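Putative GH105 family protein (Salmonella enterica subsp. enterica serovar Paratyphi A, PDB 3QWT) is of unknown function but, as a possible glycoside hydrolase family 105 member with an alpha/alpha toroid fold, probably cleaves unsaturated uronic sugars from oligosaccharides. Local coordinates at residues T34-N39 with E335-Q340; G45-R50 with P358-P363; K60-A63 with T68-V71. All coordinates share one frame; numbering follows the deposited sequence.

The three contacts lie close together on one side of the chain's centre, with centres about 14 Å (1 and 2), 12 Å (1 and 3) and 11 Å (2 and 3) apart. Interactions 1 and 2 each join an early part of the chain to a late loop, some 300 residues on, whereas interaction 3 is local and falls between the ends of both. Lys-60 of interaction 3 reaches into interaction 2, where its NZ probably hydrogen-bonds Ser-361 O at 3.2 Å and also reaches Thr-360 OG1. Interaction 1 meets the others through Leu-37, which packs on Trp-62 and Pro-363, and through Glu-337, which lies against Ser-361.

Interaction 1. Residues T34-N39 with E335-Q340; sequences THNLVN and EGELLQ
A small, partly buried contact of one side-chain amide on a loop backbone joins Asn-36 of helix 23-37 to Glu-335, Gly-336 and Glu-337, in the loop between helices 318-330 and 351-355. It ties an early helix of the toroid to a late loop. With CG anti to the backbone N (chi1 -158°), the Asn-36 amide reaches out from the helix and lies face to face over the Gly-336 to Glu-337 peptide, nearly parallel to it, CG 3.8 Å from Glu-337 N. Its ND2 donates a weak, bent hydrogen bond to Glu-335 O at 3.2 Å, with an N-H...O angle of 146°. On the other branch, OD1 rests against CA and CB of Glu-337, both at 3.6 Å, while the carboxylate of that residue turns away. Closer to the helix, Asn-36 CB packs at 3.7 Å from Gly-336 O. The backbone angles of Gly-336 (phi 106°) by themselves call for glycine, and a CB there would stand 3.6 Å from Asn-36 CB. Gln-366, on helix 363-377, also touches Asn-36; its NE2 bonds Gly-336 O and its OE1 bonds Leu-338 N. The chemistry thus implies a close fit of amide on peptide with one weak polar tie across the two segments, while the loop gains further hydrogen bonds from a third part of the fold.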
loop_
_atom_site.group_PDB
_atom_site.type_symbol
_atom_site.label_atom_id
_atom_site.label_comp_id
_atom_site.label_asym_id
_atom_site.label_seq_id
_atom_site.Cartn_x
_atom_site.Cartn_y
_atom_site.Cartn_z
ATOM N N THR A 34 1.252 -44.123 20.967
ATOM C CA THR A 34 2.550 -43.689 20.462
ATOM C C THR A 34 3.591 -44.754 20.740
ATOM O O THR A 34 4.403 -45.077 19.878
ATOM C CB THR A 34 2.979 -42.356 21.097
ATOM O OG1 THR A 34 2.016 -41.357 20.764
ATOM C CG2 THR A 34 4.336 -41.911 20.574
ATOM N N HIS A 35 3.547 -45.309 21.945
ATOM C CA HIS A 35 4.508 -46.323 22.351
ATOM C C HIS A 35 4.403 -47.531 21.431
ATOM O O HIS A 35 5.409 -48.121 21.027
ATOM C CB HIS A 35 4.276 -46.739 23.803
ATOM C CG HIS A 35 5.295 -47.712 24.313
ATOM N ND1 HIS A 35 5.047 -49.067 24.416
ATOM C CD2 HIS A 35 6.570 -47.530 24.725
ATOM C CE1 HIS A 35 6.125 -49.671 24.875
ATOM N NE2 HIS A 35 7.063 -48.763 25.074
ATOM N N ASN A 36 3.171 -47.880 21.093
ATOM C CA ASN A 36 2.916 -48.958 20.152
ATOM C C ASN A 36 3.568 -48.685 18.780
ATOM O O ASN A 36 4.355 -49.489 18.278
ATOM C CB ASN A 36 1.398 -49.176 20.031
ATOM C CG ASN A 36 1.046 -50.553 19.517
ATOM O OD1 ASN A 36 0.897 -50.750 18.317
ATOM N ND2 ASN A 36 0.907 -51.516 20.429
ATOM N N LEU A 37 3.255 -47.535 18.193
ATOM C CA LEU A 37 3.778 -47.150 16.879
ATOM C C LEU A 37 5.283 -47.360 16.717
ATOM O O LEU A 37 5.717 -48.084 15.825
ATOM C CB LEU A 37 3.433 -45.686 16.587
ATOM C CG LEU A 37 3.452 -45.157 15.149
ATOM C CD1 LEU A 37 2.964 -43.700 15.120
ATOM C CD2 LEU A 37 4.819 -45.264 14.495
ATOM N N VAL A 38 6.074 -46.703 17.561
ATOM C CA VAL A 38 7.525 -46.786 17.484
ATOM C C VAL A 38 8.057 -48.194 17.761
ATOM O O VAL A 38 9.240 -48.472 17.563
ATOM C CB VAL A 38 8.179 -45.787 18.442
ATOM C CG1 VAL A 38 7.631 -44.406 18.162
ATOM C CG2 VAL A 38 7.917 -46.173 19.883
ATOM N N ASN A 39 7.171 -49.083 18.197
ATOM C CA ASN A 39 7.560 -50.450 18.495
ATOM C C ASN A 39 6.916 -51.491 17.599
ATOM O O ASN A 39 6.951 -52.673 17.917
ATOM C CB ASN A 39 7.257 -50.777 19.952
ATOM C CG ASN A 39 8.258 -50.172 20.890
ATOM O OD1 ASN A 39 7.910 -49.374 21.761
ATOM N ND2 ASN A 39 9.524 -50.531 20.709
ATOM N N GLU A 335 -2.578 -52.996 24.535
ATOM C CA GLU A 335 -1.192 -52.738 24.161
ATOM C C GLU A 335 -1.071 -51.383 23.480
ATOM O O GLU A 335 0.017 -50.816 23.415
ATOM C CB GLU A 335 -0.661 -53.837 23.235
ATOM C CG GLU A 335 -0.417 -55.179 23.915
ATOM C CD GLU A 335 -1.637 -55.699 24.659
ATOM O OE1 GLU A 335 -1.610 -55.700 25.912
ATOM O OE2 GLU A 335 -2.616 -56.110 23.993
ATOM N N GLY A 336 -2.194 -50.878 22.968
ATOM C CA GLY A 336 -2.241 -49.570 22.333
ATOM C C GLY A 336 -2.359 -49.605 20.817
ATOM O O GLY A 336 -2.213 -48.584 20.161
ATOM N N GLU A 337 -2.628 -50.785 20.273
ATOM C CA GLU A 337 -2.681 -51.003 18.834
ATOM C C GLU A 337 -4.077 -50.727 18.341
ATOM O O GLU A 337 -5.045 -51.245 18.895
ATOM C CB GLU A 337 -2.312 -52.456 18.520
ATOM C CG GLU A 337 -2.638 -52.931 17.105
ATOM C CD GLU A 337 -2.273 -54.399 16.885
ATOM O OE1 GLU A 337 -2.066 -55.112 17.893
ATOM O OE2 GLU A 337 -2.187 -54.840 15.715
ATOM N N LEU A 338 -4.191 -49.902 17.306
ATOM C CA LEU A 338 -5.498 -49.616 16.732
ATOM C C LEU A 338 -5.946 -50.849 15.979
ATOM O O LEU A 338 -5.347 -51.204 14.969
ATOM C CB LEU A 338 -5.447 -48.397 15.804
ATOM C CG LEU A 338 -6.823 -47.951 15.297
ATOM C CD1 LEU A 338 -7.723 -47.618 16.463
ATOM C CD2 LEU A 338 -6.728 -46.756 14.336
ATOM N N LEU A 339 -6.999 -51.501 16.468
ATOM C CA LEU A 339 -7.342 -52.844 15.994
ATOM C C LEU A 339 -7.594 -53.019 14.487
ATOM O O LEU A 339 -6.752 -53.582 13.784
ATOM C CB LEU A 339 -8.472 -53.460 16.832
ATOM C CG LEU A 339 -8.007 -53.828 18.245
ATOM C CD1 LEU A 339 -9.149 -54.385 19.096
ATOM C CD2 LEU A 339 -6.827 -54.800 18.183
ATOM N N GLN A 340 -8.732 -52.558 13.987
ATOM C CA GLN A 340 -9.107 -52.851 12.603
ATOM C C GLN A 340 -8.417 -51.976 11.539
ATOM O O GLN A 340 -9.083 -51.331 10.729
ATOM C CB GLN A 340 -10.617 -52.733 12.447
ATOM C CG GLN A 340 -11.384 -53.797 13.164
ATOM C CD GLN A 340 -11.656 -54.992 12.277
ATOM O OE1 GLN A 340 -12.397 -54.900 11.297
ATOM N NE2 GLN A 340 -11.053 -56.122 12.614
#

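Interaction 2. Residues G45-R50 with P358-P363; sequences GEFLLR and PLTSMP
Phe-47 sends its ring across to Thr-360 and Pro-358, a surface contact between the loop leading into strand 49-50 and the one entering helix 363-377. Its CB already points toward the other segment. Along one side, CE1 brings the ring edge to Pro-358 CB at 4.4 Å, near the ring plane. Along the other, CE2 is 3.7 Å from Thr-360 OG1. At the tip, CZ meets Thr-360 CG2 at 3.9 Å. With OG1 of the threonine anti to its backbone N (chi1 -171°), CG2 is left to cover the ring face, 4.2 Å from the Phe-47 ring centroid and 24° off the normal, a CH-pi contact offset toward the rim. The carboxylate carbon of neighbouring Glu-46, CD, lies above the opposite face, and Phe-343 adds a second ring nearby. Thr-360 OG1 is hydrogen-bonded to Lys-60 NZ, and Asp-42 OD2 receives the backbone N-H of Phe-47. The chemistry is therefore divided: no hydrogen bond spans the two segments, and the ring meets Pro-358 and Thr-360 through apolar and CH-pi contact, while the threonine hydroxyl keeps its polar bond to the lysine.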
loop_
_atom_site.group_PDB
_atom_site.type_symbol
_atom_site.label_atom_id
_atom_site.label_comp_id
_atom_site.label_asym_id
_atom_site.label_seq_id
_atom_site.Cartn_x
_atom_site.Cartn_y
_atom_site.Cartn_z
ATOM N N GLY A 45 8.283 -60.475 8.050
ATOM C CA GLY A 45 8.914 -59.818 6.918
ATOM C C GLY A 45 7.973 -59.949 5.730
ATOM O O GLY A 45 8.331 -59.704 4.575
ATOM N N GLU A 46 6.750 -60.351 6.040
ATOM C CA GLU A 46 5.724 -60.577 5.041
ATOM C C GLU A 46 5.274 -59.284 4.355
ATOM O O GLU A 46 4.860 -59.299 3.196
ATOM C CB GLU A 46 4.522 -61.257 5.692
ATOM C CG GLU A 46 3.232 -61.045 4.940
ATOM C CD GLU A 46 2.020 -61.488 5.729
ATOM O OE1 GLU A 46 2.191 -61.931 6.893
ATOM O OE2 GLU A 46 0.896 -61.385 5.181
ATOM N N PHE A 47 5.361 -58.165 5.065
ATOM C CA PHE A 47 4.810 -56.913 4.536
ATOM C C PHE A 47 5.813 -56.027 3.807
ATOM O O PHE A 47 5.426 -55.068 3.147
ATOM C CB PHE A 47 4.111 -56.128 5.641
ATOM C CG PHE A 47 2.867 -56.791 6.152
ATOM C CD1 PHE A 47 1.760 -56.920 5.336
ATOM C CD2 PHE A 47 2.804 -57.284 7.447
ATOM C CE1 PHE A 47 0.607 -57.535 5.798
ATOM C CE2 PHE A 47 1.647 -57.898 7.919
ATOM C CZ PHE A 47 0.549 -58.023 7.093
ATOM N N LEU A 48 7.094 -56.368 3.923
ATOM C CA LEU A 48 8.177 -55.588 3.331
ATOM C C LEU A 48 8.035 -55.341 1.833
ATOM O O LEU A 48 7.710 -56.251 1.070
ATOM C CB LEU A 48 9.508 -56.284 3.584
ATOM C CG LEU A 48 9.824 -56.514 5.055
ATOM C CD1 LEU A 48 10.945 -57.542 5.198
ATOM C CD2 LEU A 48 10.175 -55.183 5.728
ATOM N N LEU A 49 8.303 -54.102 1.423
ATOM C CA LEU A 49 8.304 -53.721 0.017
ATOM C C LEU A 49 9.632 -54.095 -0.605
ATOM O O LEU A 49 10.687 -53.664 -0.133
ATOM C CB LEU A 49 8.110 -52.215 -0.113
ATOM C CG LEU A 49 7.342 -51.636 -1.309
ATOM C CD1 LEU A 49 8.062 -50.380 -1.833
ATOM C CD2 LEU A 49 7.088 -52.650 -2.442
ATOM N N ARG A 50 9.581 -54.891 -1.666
ATOM C CA ARG A 50 10.794 -55.368 -2.318
ATOM C C ARG A 50 10.822 -54.931 -3.779
ATOM O O ARG A 50 9.826 -55.054 -4.492
ATOM C CB ARG A 50 10.904 -56.898 -2.207
ATOM C CG ARG A 50 10.018 -57.516 -1.124
ATOM C CD ARG A 50 10.290 -59.011 -0.924
ATOM N NE ARG A 50 11.540 -59.238 -0.204
ATOM C CZ ARG A 50 11.623 -59.636 1.063
ATOM N NH1 ARG A 50 10.520 -59.879 1.763
ATOM N NH2 ARG A 50 12.814 -59.803 1.626
ATOM N N PRO A 358 -5.460 -57.296 3.699
ATOM C CA PRO A 358 -5.089 -57.799 5.029
ATOM C C PRO A 358 -5.158 -56.732 6.125
ATOM O O PRO A 358 -4.873 -55.545 5.875
ATOM C CB PRO A 358 -3.632 -58.223 4.847
ATOM C CG PRO A 358 -3.432 -58.341 3.385
ATOM C CD PRO A 358 -4.335 -57.365 2.750
ATOM N N LEU A 359 -5.512 -57.164 7.333
ATOM C CA LEU A 359 -5.558 -56.279 8.493
ATOM C C LEU A 359 -4.268 -56.351 9.310
ATOM O O LEU A 359 -3.723 -57.433 9.517
ATOM C CB LEU A 359 -6.755 -56.638 9.369
ATOM C CG LEU A 359 -8.102 -56.547 8.659
ATOM C CD1 LEU A 359 -9.186 -57.284 9.423
ATOM C CD2 LEU A 359 -8.494 -55.094 8.437
ATOM N N THR A 360 -3.775 -55.211 9.779
ATOM C CA THR A 360 -2.515 -55.197 10.528
ATOM C C THR A 360 -2.161 -53.787 10.993
ATOM O O THR A 360 -2.560 -52.809 10.374
ATOM C CB THR A 360 -1.336 -55.741 9.683
ATOM O OG1 THR A 360 -0.176 -55.914 10.512
ATOM C CG2 THR A 360 -1.005 -54.777 8.539
ATOM N N SER A 361 -1.391 -53.698 12.072
ATOM C CA SER A 361 -1.039 -52.423 12.668
ATOM C C SER A 361 -0.082 -51.620 11.778
ATOM O O SER A 361 0.796 -52.183 11.143
ATOM C CB SER A 361 -0.422 -52.664 14.044
ATOM O OG SER A 361 0.701 -53.524 13.950
HETATM N N MSE A 362 -0.260 -50.306 11.718
HETATM C CA MSE A 362 0.589 -49.490 10.854
HETATM C C MSE A 362 0.840 -48.116 11.446
HETATM O O MSE A 362 0.043 -47.621 12.237
HETATM C CB MSE A 362 -0.030 -49.355 9.456
HETATM C CG MSE A 362 -0.221 -50.699 8.761
HETATM SE SE MSE A 362 1.503 -51.407 8.160
HETATM C CE MSE A 362 1.612 -50.406 6.485
ATOM N N PRO A 363 1.971 -47.502 11.081
ATOM C CA PRO A 363 2.254 -46.132 11.521
ATOM C C PRO A 363 1.043 -45.212 11.321
ATOM O O PRO A 363 0.675 -44.481 12.231
ATOM C CB PRO A 363 3.413 -45.711 10.614
ATOM C CG PRO A 363 4.136 -46.990 10.338
ATOM C CD PRO A 363 3.065 -48.069 10.275
#

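Interaction 3. Residues K60-A63 with T68-V71; sequences KGWA and THGV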
loop_
_atom_site.group_PDB
_atom_site.type_symbol
_atom_site.label_atom_id
_atom_site.label_comp_id
_atom_site.label_asym_id
_atom_site.label_seq_id
_atom_site.Cartn_x
_atom_site.Cartn_y
_atom_site.Cartn_z
ATOM N N LYS A 60 6.142 -50.682 7.666
ATOM C CA LYS A 60 5.366 -50.918 8.879
ATOM C C LYS A 60 6.168 -50.618 10.154
ATOM O O LYS A 60 5.658 -49.963 11.068
ATOM C CB LYS A 60 4.816 -52.356 8.866
ATOM C CG LYS A 60 4.473 -52.937 10.216
ATOM C CD LYS A 60 4.325 -54.459 10.117
ATOM C CE LYS A 60 2.877 -54.896 10.273
ATOM N NZ LYS A 60 2.429 -54.872 11.694
ATOM N N GLY A 61 7.410 -51.096 10.210
ATOM C CA GLY A 61 8.338 -50.703 11.265
ATOM C C GLY A 61 8.686 -49.210 11.225
ATOM O O GLY A 61 8.576 -48.552 10.184
ATOM N N TRP A 62 9.127 -48.676 12.361
ATOM C CA TRP A 62 9.387 -47.249 12.492
ATOM C C TRP A 62 10.639 -46.789 11.747
ATOM O O TRP A 62 10.687 -45.666 11.218
ATOM C CB TRP A 62 9.473 -46.862 13.972
ATOM C CG TRP A 62 9.499 -45.351 14.238
ATOM C CD1 TRP A 62 10.377 -44.670 15.045
ATOM C CD2 TRP A 62 8.602 -44.370 13.710
ATOM N NE1 TRP A 62 10.073 -43.325 15.046
ATOM C CE2 TRP A 62 8.997 -43.116 14.228
ATOM C CE3 TRP A 62 7.509 -44.426 12.844
ATOM C CZ2 TRP A 62 8.338 -41.935 13.904
ATOM C CZ3 TRP A 62 6.859 -43.250 12.519
ATOM C CH2 TRP A 62 7.271 -42.022 13.052
ATOM N N ALA A 63 11.646 -47.653 11.681
ATOM C CA ALA A 63 12.914 -47.252 11.086
ATOM C C ALA A 63 12.852 -47.093 9.562
ATOM O O ALA A 63 13.882 -46.901 8.914
ATOM C CB ALA A 63 14.027 -48.204 11.492
ATOM N N THR A 68 3.777 -43.804 5.178
ATOM C CA THR A 68 3.161 -44.224 6.430
ATOM C C THR A 68 3.806 -43.465 7.570
ATOM O O THR A 68 3.126 -42.907 8.424
ATOM C CB THR A 68 3.302 -45.751 6.652
ATOM O OG1 THR A 68 4.693 -46.098 6.745
ATOM C CG2 THR A 68 2.652 -46.511 5.496
ATOM N N HIS A 69 5.131 -43.442 7.568
ATOM C CA HIS A 69 5.883 -42.625 8.509
ATOM C C HIS A 69 5.502 -41.160 8.372
ATOM O O HIS A 69 5.479 -40.423 9.355
ATOM C CB HIS A 69 7.387 -42.811 8.275
ATOM C CG HIS A 69 7.782 -44.244 8.137
ATOM N ND1 HIS A 69 7.707 -44.924 6.942
ATOM C CD2 HIS A 69 8.191 -45.150 9.058
ATOM C CE1 HIS A 69 8.083 -46.176 7.121
ATOM N NE2 HIS A 69 8.382 -46.337 8.399
ATOM N N GLY A 70 5.193 -40.747 7.149
ATOM C CA GLY A 70 4.784 -39.371 6.898
ATOM C C GLY A 70 3.546 -39.052 7.715
ATOM O O GLY A 70 3.495 -38.054 8.429
ATOM N N VAL A 71 2.550 -39.924 7.619
ATOM C CA VAL A 71 1.331 -39.750 8.382
ATOM C C VAL A 71 1.627 -39.878 9.868
ATOM O O VAL A 71 1.160 -39.070 10.671
ATOM C CB VAL A 71 0.236 -40.756 7.966
ATOM C CG1 VAL A 71 -0.960 -40.619 8.881
ATOM C CG2 VAL A 71 -0.180 -40.503 6.525
#
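His-69 and the Gly-61/Trp-62 backbone meet where a loop turns into helix 67-83 of the alpha/alpha toroid. The histidine stands in the first turn of that helix and turns the NE2 edge of its ring back to the loop that leads into it, CG lying anti to the carbonyl carbon and beside the backbone N. This rotation aims NE2 at the loop, where it donates a hydrogen bond to Gly-61 O at 2.9 Å, with an N-H...O angle of 151°. The acceptor lies near the plane of the imidazole and receives the bond almost in line with its own C=O. At the other nitrogen, ND1 accepts the backbone N-H of Glu-66, just before the helix. Bonds at both nitrogens hold the ring's rotation, and both bonds of this buried group are to main-chain atoms.

The same ring also touches Trp-62, whose O is 3.3 Å from His-69 CD2. The CB of Trp-62 heads away from the helix, yet CG lies anti to the backbone N (chi1 -170°), and the indole swings its six-membered ring back toward the histidine. The two rings meet obliquely, planes at 40° and centroids 5.9 Å apart, and the two side chains pass one another running opposite ways. Beyond, the indole packs on Leu-73 and Met-76 of the same helix and on Ile-91 of helix 86-102, joining the loop to two helices. The indole closes on the histidine at one corner, Trp-62 CE3 lying 3.9 Å from His-69 CD2.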